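PDB 4UB9: molinate hydrolase from Gulosibacter molinativorax, which hydrolyses the thiocarbamate herbicide molinate and is a zinc-binding member of the amidohydrolase family. Local coordinates for residues T244-G249 with L280-S285; G252-Y257 with T306-I311. All coordinates share one frame; numbering follows the deposited sequence.

Contact 1: residues T244-G249 with L280-S285; sequences TDHLVG and LTHTTS
His282 meets the backbone of Asp245 edge-on: its NE2 donates to Asp245 O over 3.0 Å, at an N-H...acceptor angle of 165°. The oxygen lies in the imidazole plane, yet NE2 stands above the carbonyl plane, not on a lone pair. Because CG of His282 is anti to the backbone N (chi1 156°), the ring reaches this loop, and its CD2 lies 3.4 Å from Thr244 O. ND1 is left to bind the zinc ion beside His302, so the 244-249 backbone is a second shell fixing the ring's rotation. The His246 ring lies near parallel to that of His282 but slid aside, centroids 5.5 Å apart; His246 ND1 is hydrogen-bonded to Asp184 O. Thr244 OG1 makes a tight approach, 3.0 Å from Thr284 CB and 2.9 Å from Thr284 N, the latter at too poor an angle for a hydrogen bond; Thr244 CG2 rests 3.7 Å from Ser285 OG, which N-caps a helix through Gly288 N. A weak 3.3 Å bond joins Thr244 N to His282 O. Asp245 OD2 accepts from Leu247 N, closing an Asx turn, and OD1 from Tyr257 N. Such a histidine near the C-terminal end of a parallel strand characterises the metal site of amidohydrolase TIM barrels.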
ATOM      1  N   THR A 244      -6.450  -5.006  26.481  1.00 29.84           N
ATOM      2  CA  THR A 244      -5.363  -4.688  25.557  1.00 32.30           C
ATOM      3  C   THR A 244      -5.905  -4.338  24.189  1.00 29.33           C
ATOM      4  O   THR A 244      -7.101  -4.373  23.941  1.00 33.43           O
ATOM      5  CB  THR A 244      -4.345  -5.831  25.409  1.00 34.85           C
ATOM      6  OG1 THR A 244      -4.991  -6.958  24.861  1.00 36.51           O
ATOM      7  CG2 THR A 244      -3.730  -6.181  26.747  1.00 36.23           C
ATOM      8  N   ASP A 245      -4.989  -4.020  23.306  1.00 30.14           N
ATOM      9  CA  ASP A 245      -5.299  -3.577  21.952  1.00 32.93           C
ATOM     10  C   ASP A 245      -5.697  -4.735  21.040  1.00 35.25           C
ATOM     11  O   ASP A 245      -5.559  -5.895  21.404  1.00 32.95           O
ATOM     12  CB  ASP A 245      -4.071  -2.925  21.324  1.00 32.74           C
ATOM     13  CG  ASP A 245      -2.977  -3.954  21.029  1.00 36.20           C
ATOM     14  OD1 ASP A 245      -2.324  -4.441  21.995  1.00 34.30           O
ATOM     15  OD2 ASP A 245      -2.825  -4.335  19.851  1.00 38.55           O
ATOM     16  N   HIS A 246      -6.145  -4.371  19.834  1.00 34.64           N
ATOM     17  CA  HIS A 246      -6.598  -5.316  18.832  1.00 34.87           C
ATOM     18  C   HIS A 246      -5.910  -5.023  17.502  1.00 35.92           C
ATOM     19  O   HIS A 246      -6.532  -5.045  16.454  1.00 32.98           O
ATOM     20  CB  HIS A 246      -8.101  -5.198  18.687  1.00 36.69           C
ATOM     21  CG  HIS A 246      -8.733  -6.307  17.916  1.00 40.54           C
ATOM     22  ND1 HIS A 246      -8.751  -6.342  16.544  1.00 43.21           N
ATOM     23  CD2 HIS A 246      -9.414  -7.404  18.328  1.00 42.08           C
ATOM     24  CE1 HIS A 246      -9.372  -7.433  16.142  1.00 40.79           C
ATOM     25  NE2 HIS A 246      -9.804  -8.081  17.202  1.00 41.13           N
ATOM     26  N   LEU A 247      -4.606  -4.770  17.571  1.00 32.97           N
ATOM     27  CA  LEU A 247      -3.797  -4.394  16.424  1.00 28.94           C
ATOM     28  C   LEU A 247      -2.890  -5.523  15.903  1.00 34.61           C
ATOM     29  O   LEU A 247      -1.851  -5.269  15.251  1.00 32.25           O
ATOM     30  CB  LEU A 247      -2.906  -3.212  16.813  1.00 28.83           C
ATOM     31  CG  LEU A 247      -3.606  -1.935  17.225  1.00 30.83           C
ATOM     32  CD1 LEU A 247      -2.560  -0.898  17.590  1.00 32.77           C
ATOM     33  CD2 LEU A 247      -4.504  -1.372  16.109  1.00 31.47           C
ATOM     34  N   VAL A 248      -3.261  -6.759  16.188  1.00 34.38           N
ATOM     35  CA  VAL A 248      -2.426  -7.904  15.817  1.00 34.31           C
ATOM     36  C   VAL A 248      -2.208  -7.982  14.313  1.00 30.92           C
ATOM     37  O   VAL A 248      -1.122  -8.242  13.831  1.00 28.84           O
ATOM     38  CB  VAL A 248      -2.997  -9.216  16.363  1.00 38.71           C
ATOM     39  CG1 VAL A 248      -2.933  -9.182  17.885  1.00 38.99           C
ATOM     40  CG2 VAL A 248      -4.465  -9.462  15.920  1.00 39.42           C
ATOM     41  N   GLY A 249      -3.248  -7.651  13.587  1.00 31.97           N
ATOM     42  CA  GLY A 249      -3.186  -7.570  12.129  1.00 32.70           C
ATOM     43  C   GLY A 249      -2.203  -6.557  11.605  1.00 34.83           C
ATOM     44  O   GLY A 249      -1.493  -6.826  10.643  1.00 39.00           O
ATOM     45  N   LEU A 280     -16.361  -9.747  30.755  1.00 30.43           N
ATOM     46  CA  LEU A 280     -15.383 -10.418  29.905  1.00 27.33           C
ATOM     47  C   LEU A 280     -14.242  -9.516  29.564  1.00 28.02           C
ATOM     48  O   LEU A 280     -14.396  -8.318  29.517  1.00 29.09           O
ATOM     49  CB  LEU A 280     -16.005 -10.887  28.591  1.00 28.13           C
ATOM     50  CG  LEU A 280     -16.654 -12.284  28.576  1.00 27.29           C
ATOM     51  CD1 LEU A 280     -17.796 -12.359  29.570  1.00 27.02           C
ATOM     52  CD2 LEU A 280     -17.209 -12.525  27.211  1.00 28.63           C
ATOM     53  N   THR A 281     -13.090 -10.102  29.299  1.00 28.83           N
ATOM     54  CA  THR A 281     -11.909  -9.366  28.917  1.00 28.71           C
ATOM     55  C   THR A 281     -11.304  -9.883  27.627  1.00 31.06           C
ATOM     56  O   THR A 281     -11.398 -11.034  27.310  1.00 30.60           O
ATOM     57  CB  THR A 281     -10.830  -9.413  30.008  1.00 34.39           C
ATOM     58  OG1 THR A 281     -10.514 -10.760  30.308  1.00 29.85           O
ATOM     59  CG2 THR A 281     -11.302  -8.743  31.261  1.00 36.65           C
ATOM     60  N   HIS A 282     -10.698  -8.988  26.879  1.00 28.52           N
ATOM     61  CA  HIS A 282      -9.891  -9.339  25.750  1.00 28.93           C
ATOM     62  C   HIS A 282      -8.472  -8.968  26.135  1.00 32.54           C
ATOM     63  O   HIS A 282      -8.209  -7.842  26.471  1.00 29.44           O
ATOM     64  CB  HIS A 282     -10.390  -8.576  24.534  1.00 30.98           C
ATOM     65  CG  HIS A 282      -9.374  -8.389  23.458  1.00 30.00           C
ATOM     66  ND1 HIS A 282      -9.295  -9.206  22.361  1.00 36.89           N
ATOM     67  CD2 HIS A 282      -8.417  -7.454  23.293  1.00 30.47           C
ATOM     68  CE1 HIS A 282      -8.321  -8.797  21.579  1.00 33.08           C
ATOM     69  NE2 HIS A 282      -7.772  -7.734  22.122  1.00 33.94           N
ATOM     70  N   THR A 283      -7.567  -9.932  26.128  1.00 34.65           N
ATOM     71  CA  THR A 283      -6.181  -9.688  26.538  1.00 35.76           C
ATOM     72  C   THR A 283      -5.188 -10.311  25.598  1.00 33.00           C
ATOM     73  O   THR A 283      -5.416 -11.354  25.065  1.00 37.78           O
ATOM     74  CB  THR A 283      -5.865 -10.113  27.996  1.00 35.61           C
ATOM     75  OG1 THR A 283      -6.016 -11.525  28.150  1.00 35.07           O
ATOM     76  CG2 THR A 283      -6.755  -9.407  28.964  1.00 35.93           C
ATOM     77  N   THR A 284      -4.091  -9.622  25.394  1.00 31.42           N
ATOM     78  CA  THR A 284      -3.181  -9.924  24.334  1.00 33.06           C
ATOM     79  C   THR A 284      -1.744 -10.045  24.832  1.00 28.52           C
ATOM     80  O   THR A 284      -0.825 -10.154  24.066  1.00 27.75           O
ATOM     81  CB  THR A 284      -3.445  -8.892  23.213  1.00 35.85           C
ATOM     82  OG1 THR A 284      -4.247  -9.505  22.216  1.00 41.25           O
ATOM     83  CG2 THR A 284      -2.240  -8.343  22.599  1.00 34.91           C
ATOM     84  N   SER A 285      -1.580  -9.998  26.138  1.00 30.80           N
ATOM     85  CA  SER A 285      -0.240  -9.949  26.772  1.00 30.14           C
ATOM     86  C   SER A 285      -0.286 -10.513  28.163  1.00 28.44           C
ATOM     87  O   SER A 285      -1.356 -10.653  28.750  1.00 26.00           O
ATOM     88  CB  SER A 285       0.264  -8.488  26.910  1.00 33.78           C
ATOM     89  OG  SER A 285      -0.588  -7.756  27.763  1.00 36.63           O
TER

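Contact 2: residues G252-Y257 with T306-I311; sequences GFRAPY and TGQAPI
Phe253 and Gly307 meet through their backbones, with Phe253 O only 3.1 Å from Gly307 CA. The angle of 163° at the hydrogen identifies a CA-H...O contact. A water bridges the same two residues, donating to Phe253 O and accepting from Gly307 N at 3.2 Å, so one carbonyl oxygen serves both links. The Phe253 side chain starts toward the 306-311 loop, but its ring swings off to pack on Asp348 and Phe349; the bridging water lies at the ring's edge, in its plane.

Arg254 and Gln308 supply the side-chain part of the interface. In both, CG is anti to the carbonyl carbon, beside the backbone N (chi1 -74° in Arg254, -75° in Gln308). That first torsion sets Arg254 CG 3.7 Å from Gly307 O; bends at chi2 and chi3 then bring the guanidinium over to Gln308, and the two side chains cross obliquely. Gln308 CG lies over one guanidinium face, 3.6 Å from Arg254 NH1. That nitrogen is also salt-bridged to Asp348, which fixes the polar end while the flat group rests on the methylene. Thr306 OG1 donates to Ala309 O over 2.6 Å, and Ala309 N returns a bond to Thr306 O, closing a beta turn in which Gly307 and Gln308 both have left-handed backbone angles. This 306-309 beta turn meets the 252-257 loop among the loops of the amidohydrolase TIM barrel, where the nearest atoms of the Phe253 side chain are about 9 Å from the zinc ion.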
ATOM      1  N   GLY A 252       1.358  -7.250  14.329  1.00 32.78           N
ATOM      2  CA  GLY A 252       1.815  -8.594  14.718  1.00 34.44           C
ATOM      3  C   GLY A 252       1.454  -8.860  16.173  1.00 37.79           C
ATOM      4  O   GLY A 252       0.739  -8.073  16.790  1.00 41.31           O
ATOM      5  N   PHE A 253       1.943  -9.971  16.699  1.00 40.13           N
ATOM      6  CA  PHE A 253       1.456 -10.513  17.967  1.00 41.05           C
ATOM      7  C   PHE A 253       2.365 -10.118  19.154  1.00 40.29           C
ATOM      8  O   PHE A 253       2.092 -10.492  20.269  1.00 44.34           O
ATOM      9  CB  PHE A 253       1.227 -12.066  17.857  1.00 41.65           C
ATOM     10  CG  PHE A 253       0.006 -12.436  17.058  1.00 42.78           C
ATOM     11  CD1 PHE A 253       0.059 -12.527  15.670  1.00 43.83           C
ATOM     12  CD2 PHE A 253      -1.243 -12.627  17.686  1.00 45.50           C
ATOM     13  CE1 PHE A 253      -1.106 -12.773  14.925  1.00 45.57           C
ATOM     14  CE2 PHE A 253      -2.412 -12.902  16.947  1.00 45.95           C
ATOM     15  CZ  PHE A 253      -2.344 -12.967  15.558  1.00 46.48           C
ATOM     16  N   ARG A 254       3.415  -9.355  18.897  1.00 34.75           N
ATOM     17  CA  ARG A 254       4.492  -9.166  19.861  1.00 38.22           C
ATOM     18  C   ARG A 254       4.717  -7.721  20.248  1.00 37.62           C
ATOM     19  O   ARG A 254       5.795  -7.344  20.664  1.00 40.67           O
ATOM     20  CB  ARG A 254       5.793  -9.738  19.275  1.00 42.90           C
ATOM     21  CG  ARG A 254       5.838 -11.271  19.281  1.00 50.50           C
ATOM     22  CD  ARG A 254       6.066 -11.927  17.910  1.00 52.91           C
ATOM     23  NE  ARG A 254       7.209 -12.831  17.963  1.00 55.62           N
ATOM     24  CZ  ARG A 254       7.235 -14.103  17.578  1.00 58.03           C
ATOM     25  NH1 ARG A 254       6.187 -14.697  17.039  1.00 71.90           N
ATOM     26  NH2 ARG A 254       8.347 -14.787  17.694  1.00 59.80           N
ATOM     27  N   ALA A 255       3.700  -6.897  20.105  1.00 33.71           N
ATOM     28  CA  ALA A 255       3.824  -5.466  20.481  1.00 29.87           C
ATOM     29  C   ALA A 255       2.512  -4.941  21.086  1.00 28.76           C
ATOM     30  O   ALA A 255       1.919  -4.022  20.563  1.00 24.76           O
ATOM     31  CB  ALA A 255       4.189  -4.639  19.265  1.00 30.56           C
ATOM     32  N   PRO A 256       2.047  -5.555  22.168  1.00 26.34           N
ATOM     33  CA  PRO A 256       0.776  -5.187  22.739  1.00 27.66           C
ATOM     34  C   PRO A 256       0.795  -3.924  23.593  1.00 27.75           C
ATOM     35  O   PRO A 256       1.843  -3.482  24.114  1.00 26.65           O
ATOM     36  CB  PRO A 256       0.452  -6.393  23.627  1.00 29.08           C
ATOM     37  CG  PRO A 256       1.791  -6.785  24.145  1.00 30.07           C
ATOM     38  CD  PRO A 256       2.716  -6.610  22.955  1.00 29.03           C
ATOM     39  N   TYR A 257      -0.389  -3.355  23.708  1.00 30.42           N
ATOM     40  CA  TYR A 257      -0.647  -2.115  24.458  1.00 31.15           C
ATOM     41  C   TYR A 257      -1.836  -2.319  25.371  1.00 32.99           C
ATOM     42  O   TYR A 257      -2.616  -3.278  25.226  1.00 40.16           O
ATOM     43  CB  TYR A 257      -1.043  -1.007  23.511  1.00 31.96           C
ATOM     44  CG  TYR A 257      -0.001  -0.602  22.523  1.00 32.73           C
ATOM     45  CD1 TYR A 257       0.933   0.374  22.822  1.00 31.61           C
ATOM     46  CD2 TYR A 257       0.029  -1.160  21.253  1.00 34.50           C
ATOM     47  CE1 TYR A 257       1.893   0.754  21.885  1.00 33.66           C
ATOM     48  CE2 TYR A 257       0.985  -0.771  20.305  1.00 32.51           C
ATOM     49  CZ  TYR A 257       1.921   0.169  20.639  1.00 32.33           C
ATOM     50  OH  TYR A 257       2.830   0.561  19.706  1.00 30.83           O
ATOM     51  N   THR A 306      -0.613 -14.419  24.570  1.00 32.88           N
ATOM     52  CA  THR A 306       0.181 -13.585  25.468  1.00 34.29           C
ATOM     53  C   THR A 306       1.446 -13.005  24.884  1.00 32.37           C
ATOM     54  O   THR A 306       2.484 -13.004  25.518  1.00 34.99           O
ATOM     55  CB  THR A 306       0.562 -14.364  26.747  1.00 33.23           C
ATOM     56  OG1 THR A 306       1.372 -15.485  26.425  1.00 31.98           O
ATOM     57  CG2 THR A 306      -0.676 -14.825  27.440  1.00 32.40           C
ATOM     58  N   GLY A 307       1.359 -12.500  23.667  1.00 31.88           N
ATOM     59  CA  GLY A 307       2.497 -11.774  23.098  1.00 33.47           C
ATOM     60  C   GLY A 307       3.681 -12.669  22.785  1.00 32.41           C
ATOM     61  O   GLY A 307       4.822 -12.228  22.704  1.00 29.52           O
ATOM     62  N   GLN A 308       3.380 -13.951  22.662  1.00 29.03           N
ATOM     63  CA  GLN A 308       4.355 -15.012  22.455  1.00 30.86           C
ATOM     64  C   GLN A 308       5.375 -15.091  23.568  1.00 31.78           C
ATOM     65  O   GLN A 308       6.472 -15.510  23.366  1.00 30.97           O
ATOM     66  CB  GLN A 308       5.039 -14.868  21.118  1.00 32.07           C
ATOM     67  CG  GLN A 308       4.145 -15.297  19.967  1.00 31.29           C
ATOM     68  CD  GLN A 308       3.896 -16.780  19.923  1.00 31.24           C
ATOM     69  OE1 GLN A 308       2.778 -17.241  19.641  1.00 35.14           O
ATOM     70  NE2 GLN A 308       4.928 -17.543  20.178  1.00 30.19           N
ATOM     71  N   ALA A 309       4.953 -14.737  24.769  1.00 34.14           N
ATOM     72  CA  ALA A 309       5.770 -14.886  25.961  1.00 35.40           C
ATOM     73  C   ALA A 309       5.089 -15.883  26.883  1.00 31.62           C
ATOM     74  O   ALA A 309       3.875 -15.916  26.973  1.00 34.41           O
ATOM     75  CB  ALA A 309       5.945 -13.544  26.643  1.00 35.23           C
ATOM     76  N   PRO A 310       5.863 -16.769  27.499  1.00 33.04           N
ATOM     77  CA  PRO A 310       5.249 -17.841  28.302  1.00 29.17           C
ATOM     78  C   PRO A 310       4.612 -17.359  29.590  1.00 29.42           C
ATOM     79  O   PRO A 310       5.139 -16.515  30.275  1.00 29.01           O
ATOM     80  CB  PRO A 310       6.415 -18.793  28.589  1.00 28.62           C
ATOM     81  CG  PRO A 310       7.624 -17.941  28.521  1.00 34.09           C
ATOM     82  CD  PRO A 310       7.343 -16.825  27.517  1.00 32.76           C
ATOM     83  N   ILE A 311       3.468 -17.933  29.903  1.00 31.80           N
ATOM     84  CA  ILE A 311       2.745 -17.565  31.089  1.00 33.95           C
ATOM     85  C   ILE A 311       3.543 -17.992  32.334  1.00 36.84           C
ATOM     86  O   ILE A 311       3.904 -19.133  32.442  1.00 34.49           O
ATOM     87  CB  ILE A 311       1.374 -18.214  31.143  1.00 36.86           C
ATOM     88  CG1 ILE A 311       0.510 -17.688  30.012  1.00 41.16           C
ATOM     89  CG2 ILE A 311       0.716 -17.901  32.475  1.00 39.26           C
ATOM     90  CD1 ILE A 311      -0.871 -18.304  29.964  1.00 40.42           C
TER
HETATM   91  O   HOH W   1      -0.509 -11.939  21.142  1.00 38.61           O

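Overall arrangement
From the N terminus, the chain leaves strand 239-242 and enters 244-249, continues through helix 248-251 into 252-257, runs along helix 262-275 and strand 279-282 to 280-285, and then passes helix 286-294 and strand 299-301 to reach 306-311. Contact 1 closes a loop of 30 intervening residues and contact 2 one of 48. Their segments alternate, so the closures cross rather than nest. Their centres lie 9 Å apart, and they touch directly: Asp245 OD1 is 2.8 Å from Tyr257 N, and Pro256 packs on Thr284. Together they tie the loops beyond three successive parallel strands, contact 1 at the zinc site and contact 2 just outside it, and both reach the second subunit.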